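Long-range contact in rhamnose ABC transporter, periplasmic rhamnose-binding protein (Kribbella flavida, PDB 4KVF), which probably binds a sugar, presumably rhamnose, outside the membrane and delivers it to an ABC transporter for uptake: residues 260-265 against 337-342. Residues are numbered along the deposited sequence; the frame is centred on the assembly and turned at random.
Sequences LPNQMR and IDQFNF
R265 reaches across to the C-terminal tail and spreads its guanidinium against two backbone carbonyls. R265 NH1 meets F340 O nearly straight (3.2 Å, 164°), within both the guanidinium and the carbonyl plane, whereas R265 NH2 comes to I337 O from above that carbonyl's plane at 2.7 Å. R265 NH2 also forms a salt bridge with D338 OD1 (2.8 Å), although as a hydrogen bond it is bent and weak. With an alanine here, F340 O and I337 O would probably lose these donors and D338 the partner of its OD1. At the first turn of helix 261-269, which follows strand 254-257 in one lobe of this periplasmic-binding-protein fold, the chain's terminal carboxylate is received: N262 N donates to F342 OXT (2.8 Å), and there the helix dipole would probably favour the negative charge. The F342 ring, with CG between backbone N and carbonyl carbon (chi1 64°), folds back over P261, whose CD makes a CH-pi contact 3.7 Å from the ring centroid. L260 crosses F342 at about a right angle, CD2 against CD2, and L278 and F332 pack around the same ring. Beside the carboxylate, N262 ND2 bonds N341 OD1 at 2.7 Å from above the carbonyl plane of N341.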
# COMPACT_ATOMS: atom_id res chain seq x y z
N LEU A 260 -2.17 -7.29 7.98
CA LEU A 260 -0.86 -6.93 8.53
C LEU A 260 -0.18 -8.18 9.07
O LEU A 260 -0.76 -8.91 9.87
CB LEU A 260 -1.04 -5.89 9.65
CG LEU A 260 -1.44 -4.48 9.21
CD1 LEU A 260 -1.90 -3.64 10.40
CD2 LEU A 260 -0.26 -3.81 8.51
N PRO A 261 1.06 -8.45 8.61
CA PRO A 261 1.80 -9.68 8.93
C PRO A 261 1.91 -10.03 10.41
O PRO A 261 1.77 -11.21 10.74
CB PRO A 261 3.19 -9.40 8.34
CG PRO A 261 2.89 -8.54 7.15
CD PRO A 261 1.79 -7.62 7.63
N ASN A 262 2.15 -9.06 11.28
CA ASN A 262 2.25 -9.33 12.72
C ASN A 262 0.91 -9.71 13.35
O ASN A 262 0.84 -10.57 14.23
CB ASN A 262 2.86 -8.14 13.48
CG ASN A 262 4.36 -8.02 13.29
OD1 ASN A 262 5.01 -8.91 12.74
ND2 ASN A 262 4.92 -6.90 13.75
N GLN A 263 -0.16 -9.06 12.90
CA GLN A 263 -1.49 -9.29 13.43
C GLN A 263 -2.01 -10.63 12.92
O GLN A 263 -2.74 -11.34 13.61
CB GLN A 263 -2.44 -8.16 13.01
CG GLN A 263 -3.77 -8.12 13.74
CD GLN A 263 -4.64 -6.95 13.31
OE1 GLN A 263 -4.38 -6.32 12.28
NE2 GLN A 263 -5.68 -6.67 14.09
N MSE A 264 -1.60 -10.96 11.70
CA MSE A 264 -2.08 -12.16 11.00
C MSE A 264 -1.26 -13.42 11.28
O MSE A 264 -1.71 -14.53 10.99
CB MSE A 264 -2.15 -11.89 9.49
CG MSE A 264 -3.23 -10.90 9.10
SE MSE A 264 -4.96 -11.59 9.63
CE MSE A 264 -4.94 -13.11 8.40
N ARG A 265 -0.06 -13.25 11.83
CA ARG A 265 0.87 -14.37 12.00
C ARG A 265 0.24 -15.54 12.76
O ARG A 265 0.31 -16.69 12.30
CB ARG A 265 2.17 -13.91 12.67
CG ARG A 265 3.26 -14.99 12.67
CD ARG A 265 4.53 -14.51 13.37
NE ARG A 265 4.74 -13.08 13.22
CZ ARG A 265 5.30 -12.51 12.16
NH1 ARG A 265 5.45 -11.19 12.11
NH2 ARG A 265 5.70 -13.26 11.14
N ILE A 337 6.07 -15.69 6.11
CA ILE A 337 5.47 -14.74 7.06
C ILE A 337 6.42 -14.16 8.12
O ILE A 337 6.24 -13.02 8.55
CB ILE A 337 4.17 -15.31 7.71
CG1 ILE A 337 3.42 -14.20 8.46
CG2 ILE A 337 4.49 -16.48 8.63
CD1 ILE A 337 1.99 -14.01 8.01
N ASP A 338 7.43 -14.92 8.54
CA ASP A 338 8.39 -14.40 9.51
C ASP A 338 9.44 -13.48 8.88
O ASP A 338 10.22 -12.84 9.59
CB ASP A 338 9.09 -15.53 10.29
CG ASP A 338 8.17 -16.20 11.30
OD1 ASP A 338 7.05 -15.69 11.55
OD2 ASP A 338 8.59 -17.24 11.87
N GLN A 339 9.45 -13.41 7.55
CA GLN A 339 10.39 -12.56 6.82
C GLN A 339 9.99 -11.09 6.97
O GLN A 339 10.77 -10.19 6.67
CB GLN A 339 10.44 -12.93 5.33
CG GLN A 339 10.85 -14.37 5.04
CD GLN A 339 10.87 -14.69 3.55
OE1 GLN A 339 10.74 -13.81 2.70
NE2 GLN A 339 11.02 -15.98 3.23
N PHE A 340 8.76 -10.87 7.43
CA PHE A 340 8.23 -9.52 7.59
C PHE A 340 7.85 -9.24 9.04
O PHE A 340 7.31 -10.12 9.72
CB PHE A 340 7.01 -9.32 6.68
CG PHE A 340 7.23 -9.76 5.25
CD1 PHE A 340 7.04 -11.09 4.89
CD2 PHE A 340 7.64 -8.85 4.28
CE1 PHE A 340 7.24 -11.51 3.58
CE2 PHE A 340 7.85 -9.27 2.97
CZ PHE A 340 7.65 -10.60 2.62
N ASN A 341 8.14 -8.04 9.52
CA ASN A 341 7.67 -7.64 10.85
C ASN A 341 7.05 -6.25 10.84
O ASN A 341 7.73 -5.24 11.03
CB ASN A 341 8.77 -7.73 11.91
CG ASN A 341 8.31 -7.18 13.27
OD1 ASN A 341 7.48 -7.79 13.95
ND2 ASN A 341 8.84 -6.03 13.65
N PHE A 342 5.74 -6.22 10.61
CA PHE A 342 4.91 -5.03 10.72
C PHE A 342 3.46 -5.50 10.73
O PHE A 342 2.54 -4.80 11.17
CB PHE A 342 5.18 -4.05 9.56
CG PHE A 342 4.81 -4.58 8.20
CD1 PHE A 342 5.69 -5.39 7.49
CD2 PHE A 342 3.57 -4.29 7.65
CE1 PHE A 342 5.34 -5.89 6.24
CE2 PHE A 342 3.22 -4.79 6.41
CZ PHE A 342 4.10 -5.60 5.71
OXT PHE A 342 3.18 -6.63 10.30